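Glucanase (Clostridium thermocellum, PDB 5GXX) probably hydrolyses beta-1,4-glucan chains of cellulose as a family 9 endoglucanase of the cellulosome. Local coordinates at residues 47-51 with 52-56; 165-168 with 169-172; 193-196 with 197-201; 266-269 with 270-274. The protein carries 1 engineered substitution. All coordinates share one frame; numbering follows the deposited sequence.

Interaction 1 of 4, residues 47-51 with 52-56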
# COMPACT_ATOMS: atom_id res chain seq x y z
N GLY A 47 22.27 -31.34 -13.37
CA GLY A 47 21.91 -32.04 -12.14
C GLY A 47 20.41 -31.94 -11.88
O GLY A 47 19.65 -31.46 -12.73
N TRP A 48 19.99 -32.39 -10.70
CA TRP A 48 18.56 -32.44 -10.38
C TRP A 48 18.18 -31.47 -9.28
O TRP A 48 18.91 -31.38 -8.29
CB TRP A 48 18.13 -33.81 -9.87
CG TRP A 48 18.26 -34.94 -10.86
CD1 TRP A 48 17.92 -34.94 -12.19
CD2 TRP A 48 18.78 -36.25 -10.58
NE1 TRP A 48 18.17 -36.18 -12.75
CE2 TRP A 48 18.72 -36.99 -11.79
CE3 TRP A 48 19.28 -36.88 -9.43
CZ2 TRP A 48 19.13 -38.32 -11.87
CZ3 TRP A 48 19.70 -38.20 -9.52
CH2 TRP A 48 19.62 -38.90 -10.73
N TYR A 49 17.02 -30.83 -9.42
CA TYR A 49 16.37 -30.21 -8.26
C TYR A 49 16.00 -31.32 -7.30
O TYR A 49 15.63 -32.43 -7.72
CB TYR A 49 15.14 -29.39 -8.66
CG TYR A 49 15.48 -28.36 -9.70
CD1 TYR A 49 16.50 -27.44 -9.46
CD2 TYR A 49 14.81 -28.32 -10.92
CE1 TYR A 49 16.84 -26.50 -10.40
CE2 TYR A 49 15.13 -27.36 -11.87
CZ TYR A 49 16.15 -26.45 -11.60
OH TYR A 49 16.50 -25.55 -12.58
N ASP A 50 16.08 -31.06 -6.00
CA ASP A 50 15.95 -32.16 -5.06
C ASP A 50 14.55 -32.77 -4.97
O ASP A 50 14.38 -34.00 -5.05
CB ASP A 50 16.39 -31.71 -3.66
CG ASP A 50 16.27 -32.82 -2.65
OD1 ASP A 50 17.01 -33.83 -2.78
OD2 ASP A 50 15.42 -32.68 -1.74
N ALA A 51 13.56 -31.91 -4.84
CA ALA A 51 12.23 -32.37 -4.46
C ALA A 51 11.24 -31.52 -5.24
O ALA A 51 11.39 -31.41 -6.46
CB ALA A 51 12.02 -32.31 -2.94
N GLY A 52 10.23 -30.95 -4.60
CA GLY A 52 9.33 -30.02 -5.29
C GLY A 52 9.81 -28.59 -5.21
O GLY A 52 9.05 -27.66 -5.48
N ASP A 53 11.10 -28.47 -4.89
CA ASP A 53 11.82 -27.22 -4.74
C ASP A 53 12.85 -27.07 -5.85
O ASP A 53 12.86 -27.81 -6.83
CB ASP A 53 12.49 -27.16 -3.36
CG ASP A 53 13.52 -28.25 -3.16
OD1 ASP A 53 13.57 -29.18 -4.00
OD2 ASP A 53 14.31 -28.17 -2.17
N HIS A 54 13.75 -26.10 -5.69
CA HIS A 54 14.74 -25.87 -6.72
C HIS A 54 16.19 -25.84 -6.21
O HIS A 54 17.10 -25.34 -6.87
CB HIS A 54 14.37 -24.63 -7.56
CG HIS A 54 13.01 -24.74 -8.17
ND1 HIS A 54 11.92 -24.04 -7.72
CD2 HIS A 54 12.55 -25.56 -9.15
CE1 HIS A 54 10.85 -24.38 -8.41
NE2 HIS A 54 11.20 -25.31 -9.28
N VAL A 55 16.41 -26.41 -5.03
CA VAL A 55 17.75 -26.53 -4.50
C VAL A 55 18.44 -27.76 -5.09
O VAL A 55 17.80 -28.79 -5.29
CB VAL A 55 17.74 -26.65 -2.97
CG1 VAL A 55 19.17 -26.68 -2.40
CG2 VAL A 55 16.97 -25.49 -2.35
N LYS A 56 19.74 -27.64 -5.37
CA LYS A 56 20.58 -28.79 -5.68
C LYS A 56 21.31 -29.16 -4.39
O LYS A 56 22.24 -28.48 -3.93
CB LYS A 56 21.51 -28.50 -6.87
CG LYS A 56 20.80 -27.98 -8.12
CD LYS A 56 21.81 -27.76 -9.25
CE LYS A 56 21.19 -26.99 -10.38
NZ LYS A 56 22.23 -26.77 -11.42
O HOH W 1 14.21 -30.46 -0.69
O HOH W 2 11.54 -29.50 -8.53
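Torsions of nearly equal value, chi1 -55° in Tyr49 and -57° in His54, set CG of each residue opposite its own carbonyl carbon and beside its backbone N; with them the rings lie on the same side of the turn, where His54 CD2 reaches the face of Tyr49. The edge of His54 stands above the rim of that face rather than its centre, with His54 CD2 4.0 Å from Tyr49 CD2. Ring planes at 87° identify a T-shaped (edge-to-face) stack. The bond of Tyr49 OH to Thr39 holds the far end of that ring in place, and the bond of the off-axis His54 NE2 to Thr365 should resist turning of the imidazole.

Two direct bonds close the turn. Asp50 N donates to Val55 O at 2.9 Å, and Asp53 OD1 reaches back to take the N-H of Ala51, also at 2.9 Å from Ala51 N. Two waters add bridges: one donates to Asp50 OD2 and Asp53 OD2, 2.7 Å from each, while the second joins Ala51 O, at 2.8 Å, to Asp53 O. Outside the turn, Tyr191 also holds Asp50 OD2, and His119 holds Asp53 OD2.

The buried loop leads into strand 56-57, and a Tris molecule lies close to the Asp50 side chain. Sequence and geometry match the Asp-Ala-Gly-Asp motif of glycoside hydrolase family 9, whose paired aspartates in relatives flank the nucleophilic water of the active site.

Interaction 2 of 4, residues 165-168 with 169-172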
# COMPACT_ATOMS: atom_id res chain seq x y z
N LEU A 165 35.20 -42.86 -13.06
CA LEU A 165 36.07 -43.58 -12.14
C LEU A 165 37.20 -42.69 -11.63
O LEU A 165 37.54 -42.72 -10.45
CB LEU A 165 36.64 -44.85 -12.79
CG LEU A 165 37.61 -45.64 -11.91
CD1 LEU A 165 36.99 -46.14 -10.59
CD2 LEU A 165 38.23 -46.79 -12.68
N ARG A 166 37.74 -41.87 -12.53
CA ARG A 166 38.78 -40.91 -12.15
C ARG A 166 38.29 -39.97 -11.05
O ARG A 166 38.99 -39.77 -10.05
CB ARG A 166 39.24 -40.14 -13.39
CG ARG A 166 40.26 -39.04 -13.10
CD ARG A 166 40.67 -38.31 -14.39
NE ARG A 166 41.51 -37.14 -14.14
CZ ARG A 166 42.83 -37.18 -13.96
NH1 ARG A 166 43.49 -38.34 -13.95
NH2 ARG A 166 43.50 -36.05 -13.74
N TYR A 167 37.09 -39.42 -11.23
CA TYR A 167 36.50 -38.50 -10.26
C TYR A 167 36.02 -39.22 -9.00
O TYR A 167 36.11 -38.67 -7.91
CB TYR A 167 35.40 -37.64 -10.89
CG TYR A 167 36.00 -36.52 -11.72
CD1 TYR A 167 36.50 -36.77 -13.00
CD2 TYR A 167 36.11 -35.23 -11.20
CE1 TYR A 167 37.08 -35.74 -13.75
CE2 TYR A 167 36.69 -34.20 -11.94
CZ TYR A 167 37.16 -34.46 -13.22
OH TYR A 167 37.73 -33.45 -13.96
N ALA A 168 35.53 -40.45 -9.14
CA ALA A 168 35.20 -41.25 -7.96
C ALA A 168 36.43 -41.40 -7.06
O ALA A 168 36.33 -41.28 -5.83
CB ALA A 168 34.69 -42.61 -8.36
N LYS A 169 37.59 -41.66 -7.66
CA LYS A 169 38.82 -41.79 -6.89
C LYS A 169 39.27 -40.45 -6.32
O LYS A 169 39.75 -40.41 -5.18
CB LYS A 169 39.93 -42.36 -7.76
CG LYS A 169 39.71 -43.80 -8.18
CD LYS A 169 40.83 -44.27 -9.10
CE LYS A 169 40.67 -45.72 -9.48
NZ LYS A 169 41.93 -46.23 -10.10
N LYS A 170 39.10 -39.37 -7.09
CA LYS A 170 39.46 -38.03 -6.62
C LYS A 170 38.66 -37.72 -5.35
O LYS A 170 39.21 -37.34 -4.32
CB LYS A 170 39.17 -36.96 -7.68
CG LYS A 170 40.22 -36.69 -8.74
CD LYS A 170 39.77 -35.49 -9.57
CE LYS A 170 40.60 -35.30 -10.83
NZ LYS A 170 41.96 -34.78 -10.52
N TYR A 171 37.35 -37.95 -5.43
CA TYR A 171 36.46 -37.60 -4.34
C TYR A 171 36.65 -38.50 -3.13
O TYR A 171 36.66 -38.02 -2.00
CB TYR A 171 35.00 -37.59 -4.82
CG TYR A 171 34.68 -36.51 -5.83
CD1 TYR A 171 35.55 -35.44 -6.08
CD2 TYR A 171 33.49 -36.54 -6.55
CE1 TYR A 171 35.22 -34.45 -7.00
CE2 TYR A 171 33.16 -35.55 -7.46
CZ TYR A 171 34.03 -34.51 -7.69
OH TYR A 171 33.68 -33.56 -8.61
N PHE A 172 36.87 -39.79 -3.36
CA PHE A 172 37.07 -40.69 -2.23
C PHE A 172 38.34 -40.32 -1.47
O PHE A 172 38.35 -40.29 -0.25
CB PHE A 172 37.10 -42.16 -2.63
CG PHE A 172 37.49 -43.04 -1.48
CD1 PHE A 172 36.57 -43.38 -0.49
CD2 PHE A 172 38.79 -43.47 -1.34
CE1 PHE A 172 36.94 -44.16 0.59
CE2 PHE A 172 39.18 -44.25 -0.25
CZ PHE A 172 38.26 -44.59 0.72
O HOH W 3 42.21 -32.94 -12.88
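Lys170 sets CD over one face of Tyr167, displaced toward the rim, with Lys170 CD 4.0 Å from Tyr167 CD2; the two side chains run alongside each other in one direction. A bend at chi4 (-73°) ends this run, and Lys170 NZ lies 5.8 Å from the ring centroid of Tyr167, at most a weak cation-pi attraction. The same NZ sits 3.8 Å from Arg166 NH2, a pair of like charges. A water bridging the two accepts from Lys170 NZ at 3.0 Å and only weakly from Arg166 NH2, which probably eases the repulsion.

Tyr171 crosses Tyr167 at a slant, its OH 3.9 Å from Tyr167 CD2. One turn round, Lys169 CE packs 3.9 Å from Leu165 CD1. All these pairs are spaced three or four residues apart along helix 162-178, part of the mainly helical catalytic domain, an (alpha/alpha)6 barrel in family 9. Four successive i to i+4 backbone bonds fix the spacing, among them Tyr171 N to Tyr167 O at 2.9 Å.

Further out, Tyr171 OH bonds to Leu99 O, which helps hold the ring where it meets Tyr167. Ala168 and Tyr171 face helix 142-158, and Phe172 packs on helix 198-212.

Interaction 3 of 4, residues 193-196 with 197-201. With CA (calcium ion), chain C.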
# COMPACT_ATOMS: atom_id res chain seq x y z
N SER A 193 23.98 -34.13 8.22
CA SER A 193 24.64 -35.42 8.38
C SER A 193 24.32 -35.94 9.78
O SER A 193 24.82 -35.43 10.78
CB SER A 193 26.16 -35.30 8.15
OG SER A 193 26.81 -36.56 8.31
N HIS A 194 23.44 -36.93 9.87
CA HIS A 194 22.99 -37.46 11.16
C HIS A 194 23.88 -38.59 11.66
O HIS A 194 24.25 -38.64 12.84
CB HIS A 194 21.55 -37.97 11.06
CG HIS A 194 20.59 -36.92 10.61
ND1 HIS A 194 20.24 -35.85 11.41
CD2 HIS A 194 19.94 -36.74 9.44
CE1 HIS A 194 19.40 -35.07 10.75
NE2 HIS A 194 19.21 -35.58 9.54
N SER A 195 24.20 -39.51 10.77
CA SER A 195 24.90 -40.73 11.13
C SER A 195 26.41 -40.52 11.17
O SER A 195 27.15 -41.39 11.59
CB SER A 195 24.57 -41.85 10.14
OG SER A 195 24.80 -41.42 8.81
N GLY A 196 26.89 -39.37 10.69
CA GLY A 196 28.32 -39.17 10.50
C GLY A 196 28.74 -39.61 9.11
O GLY A 196 27.91 -39.86 8.23
N PHE A 197 30.05 -39.73 8.93
CA PHE A 197 30.63 -39.92 7.61
C PHE A 197 31.28 -41.30 7.39
O PHE A 197 31.67 -41.62 6.27
CB PHE A 197 31.61 -38.78 7.29
CG PHE A 197 32.81 -38.78 8.19
CD1 PHE A 197 33.76 -39.78 8.06
CD2 PHE A 197 32.96 -37.85 9.22
CE1 PHE A 197 34.87 -39.84 8.89
CE2 PHE A 197 34.07 -37.91 10.07
CZ PHE A 197 35.02 -38.91 9.91
N TRP A 198 31.40 -42.11 8.44
CA TRP A 198 32.00 -43.43 8.27
C TRP A 198 31.22 -44.33 7.32
O TRP A 198 31.82 -45.10 6.55
CB TRP A 198 32.25 -44.12 9.62
CG TRP A 198 33.21 -43.37 10.52
CD1 TRP A 198 32.90 -42.74 11.69
CD2 TRP A 198 34.61 -43.17 10.31
NE1 TRP A 198 34.03 -42.17 12.23
CE2 TRP A 198 35.09 -42.41 11.40
CE3 TRP A 198 35.51 -43.56 9.30
CZ2 TRP A 198 36.44 -42.04 11.52
CZ3 TRP A 198 36.86 -43.19 9.43
CH2 TRP A 198 37.29 -42.43 10.52
N ASP A 199 29.89 -44.27 7.36
CA ASP A 199 29.10 -45.06 6.43
C ASP A 199 29.30 -44.67 4.96
O ASP A 199 29.35 -45.56 4.10
CB ASP A 199 27.60 -44.97 6.79
CG ASP A 199 27.12 -43.54 6.94
OD1 ASP A 199 27.40 -42.92 7.99
OD2 ASP A 199 26.45 -43.02 6.02
N GLU A 200 29.45 -43.38 4.65
CA GLU A 200 29.75 -42.98 3.28
C GLU A 200 31.12 -43.49 2.83
O GLU A 200 31.30 -43.89 1.68
CB GLU A 200 29.71 -41.46 3.09
CG GLU A 200 28.33 -40.80 3.12
CD GLU A 200 27.76 -40.66 4.51
OE1 GLU A 200 28.50 -40.92 5.49
OE2 GLU A 200 26.57 -40.28 4.64
N LEU A 201 32.10 -43.46 3.73
CA LEU A 201 33.41 -43.99 3.34
C LEU A 201 33.34 -45.49 3.06
O LEU A 201 33.98 -45.95 2.11
CB LEU A 201 34.51 -43.67 4.36
CG LEU A 201 34.80 -42.19 4.59
CD1 LEU A 201 35.86 -42.10 5.71
CD2 LEU A 201 35.29 -41.52 3.31
CA CA C . 26.31 -40.86 6.88
O HOH W 4 25.56 -38.74 7.18
O HOH W 5 28.44 -43.83 10.30
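A calcium site spans the start of helix 198-212 and the loop before it, with Ser195 and Gly196 supplying ligands from the loop and Asp199 and Glu200 from the first turn. Ser195 OG lies 2.5 Å from the calcium ion and the carbonyl Gly196 O 2.3 Å. Both carboxylates bind through two oxygens, each unevenly: Asp199 OD2 is 2.3 Å and OD1 2.6 Å from the ion, and the Glu200 pair behaves likewise, OE2 at 2.3 Å and OE1 at 2.6 Å. Seven coordinating oxygens, including a water 2.3 Å from the calcium ion, come from here; Asp246 O makes the eighth.

Torsions explain the convergence. Asp199 CG is wedged between its backbone N and carbonyl carbon (chi1 52°), which turns the carboxylate back toward the loop, and Glu200 folds at chi2 (77°) to reach the same ion. The site thus ties two parts of the catalytic domain of family 9, a loop with the following helix and Asp246, distant in sequence, into one cluster. Close oxygens such as Gly196 O and Asp199 OD1 are drawn together by the shared cation and are not hydrogen-bonded.

A second shell supports the ligands. Ser193 OG accepts from the calcium-bound water and also bonds to Asp181, while another water donates to Asp199 OD1, 2.7 Å away, and to Ser195 O.

Interaction 4 of 4, residues 266-269 with 270-274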
# COMPACT_ATOMS: atom_id res chain seq x y z
N HIS A 266 26.76 -61.41 6.64
CA HIS A 266 25.52 -62.16 6.50
C HIS A 266 24.66 -62.06 7.76
O HIS A 266 23.45 -61.85 7.67
CB HIS A 266 25.79 -63.62 6.12
CG HIS A 266 26.13 -63.80 4.68
ND1 HIS A 266 25.19 -63.70 3.67
CD2 HIS A 266 27.31 -64.05 4.07
CE1 HIS A 266 25.78 -63.88 2.50
NE2 HIS A 266 27.06 -64.09 2.72
N LYS A 267 25.31 -62.16 8.91
CA LYS A 267 24.63 -61.97 10.19
C LYS A 267 23.97 -60.60 10.25
O LYS A 267 22.80 -60.51 10.67
CB LYS A 267 25.59 -62.15 11.37
CG LYS A 267 24.98 -61.86 12.73
CD LYS A 267 25.95 -62.20 13.86
CE LYS A 267 25.29 -61.97 15.21
NZ LYS A 267 26.07 -62.62 16.30
N PHE A 268 24.73 -59.57 9.88
CA PHE A 268 24.18 -58.21 9.85
C PHE A 268 22.99 -58.08 8.91
O PHE A 268 21.95 -57.55 9.32
CB PHE A 268 25.22 -57.14 9.51
CG PHE A 268 24.61 -55.77 9.39
CD1 PHE A 268 24.46 -54.99 10.52
CD2 PHE A 268 24.08 -55.34 8.18
CE1 PHE A 268 23.85 -53.74 10.43
CE2 PHE A 268 23.47 -54.10 8.08
CZ PHE A 268 23.34 -53.30 9.21
N ALA A 269 23.12 -58.54 7.66
CA ALA A 269 22.08 -58.40 6.65
C ALA A 269 20.81 -59.09 7.14
O ALA A 269 19.72 -58.54 6.96
CB ALA A 269 22.53 -58.99 5.31
N GLN A 270 20.93 -60.27 7.74
CA GLN A 270 19.76 -61.02 8.19
C GLN A 270 19.09 -60.38 9.41
O GLN A 270 17.86 -60.35 9.51
CB GLN A 270 20.10 -62.50 8.43
CG GLN A 270 20.42 -63.23 7.13
CD GLN A 270 21.06 -64.58 7.33
OE1 GLN A 270 20.88 -65.24 8.36
NE2 GLN A 270 21.82 -65.02 6.33
N MET A 271 19.90 -59.81 10.31
CA MET A 271 19.36 -59.10 11.47
C MET A 271 18.58 -57.85 11.02
O MET A 271 17.42 -57.61 11.42
CB MET A 271 20.51 -58.70 12.42
CG MET A 271 20.06 -57.95 13.67
SD MET A 271 21.47 -57.55 14.73
CE MET A 271 22.49 -59.01 14.57
N HIS A 272 19.20 -57.08 10.14
CA HIS A 272 18.61 -55.85 9.60
C HIS A 272 17.32 -56.15 8.83
O HIS A 272 16.26 -55.55 9.09
CB HIS A 272 19.64 -55.16 8.69
CG HIS A 272 19.07 -54.09 7.80
ND1 HIS A 272 18.60 -52.89 8.27
CD2 HIS A 272 18.89 -54.07 6.45
CE1 HIS A 272 18.11 -52.18 7.26
NE2 HIS A 272 18.30 -52.86 6.14
N LEU A 273 17.40 -57.10 7.90
CA LEU A 273 16.20 -57.42 7.12
C LEU A 273 15.11 -58.06 7.97
O LEU A 273 13.93 -57.76 7.79
CB LEU A 273 16.51 -58.24 5.86
CG LEU A 273 17.30 -57.49 4.80
CD1 LEU A 273 17.83 -58.45 3.73
CD2 LEU A 273 16.55 -56.31 4.19
N ASP A 274 15.51 -58.93 8.91
CA ASP A 274 14.50 -59.55 9.77
C ASP A 274 13.73 -58.47 10.53
O ASP A 274 12.52 -58.57 10.70
CB ASP A 274 15.15 -60.51 10.77
CG ASP A 274 15.52 -61.86 10.14
OD1 ASP A 274 15.29 -62.07 8.92
OD2 ASP A 274 15.98 -62.71 10.92
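Phe268 and His272 meet one turn apart on helix 263-276, one of the helices of the mainly helical catalytic domain, for which family 9 membership predicts an (alpha/alpha)6 barrel. Backbone bonds give the frame: four consecutive i to i+4 links run from His266 O, 3.0 Å from Gln270 N, to Ala269 O, 2.9 Å from Leu273 N. The straightest joins His272 N to Phe268 O, with 170° at the hydrogen.

Among ring contacts, the planes of Phe268 and His272 are almost parallel (5°) but slid so far that they scarcely overlap, their centroids 5.9 Å apart. It is the methylene of His272 that lies over a face of Phe268, His272 CB being 4.0 Å from Phe268 CE2. Both nitrogens of His272 have partners beyond the helix, ND1 with Tyr239 O and NE2, weakly, with Glu308.

Polar contacts gather on the His266 side. Its ND1 and Gln270 NE2 both bond to Tyr315 OH of helix 301-318, so one hydroxyl ties two successive turns to a neighbouring helix.

A light apolar contact joins Lys267 and Met271, which run alongside each other in one direction; a bend at Met271 chi3 leaves the methyl Met271 CE 4.1 Å from Lys267 CE.

Overall arrangement
The four contacts follow in series along the chain, all within the family 9 range and none in the later beta-rich part. Interaction 1 is the most central, about 6 Å from the centre of the whole chain, whereas interactions 2, 3 and 4 lie about 28, 26 and 35 Å from it, centre to centre. Interactions 2 and 3 touch: helices 162-178 and 198-212 follow each other in the chain, and Phe172 CE1 packs 3.8 Å from Leu201 O. Interactions 3 and 4 have centres about 20 Å apart without contact. The turn at 47-56, which bears the probable active-site motif, stands about 22 Å, centre to centre, from the calcium-bound segment, which is consistent with a structural role for that ion.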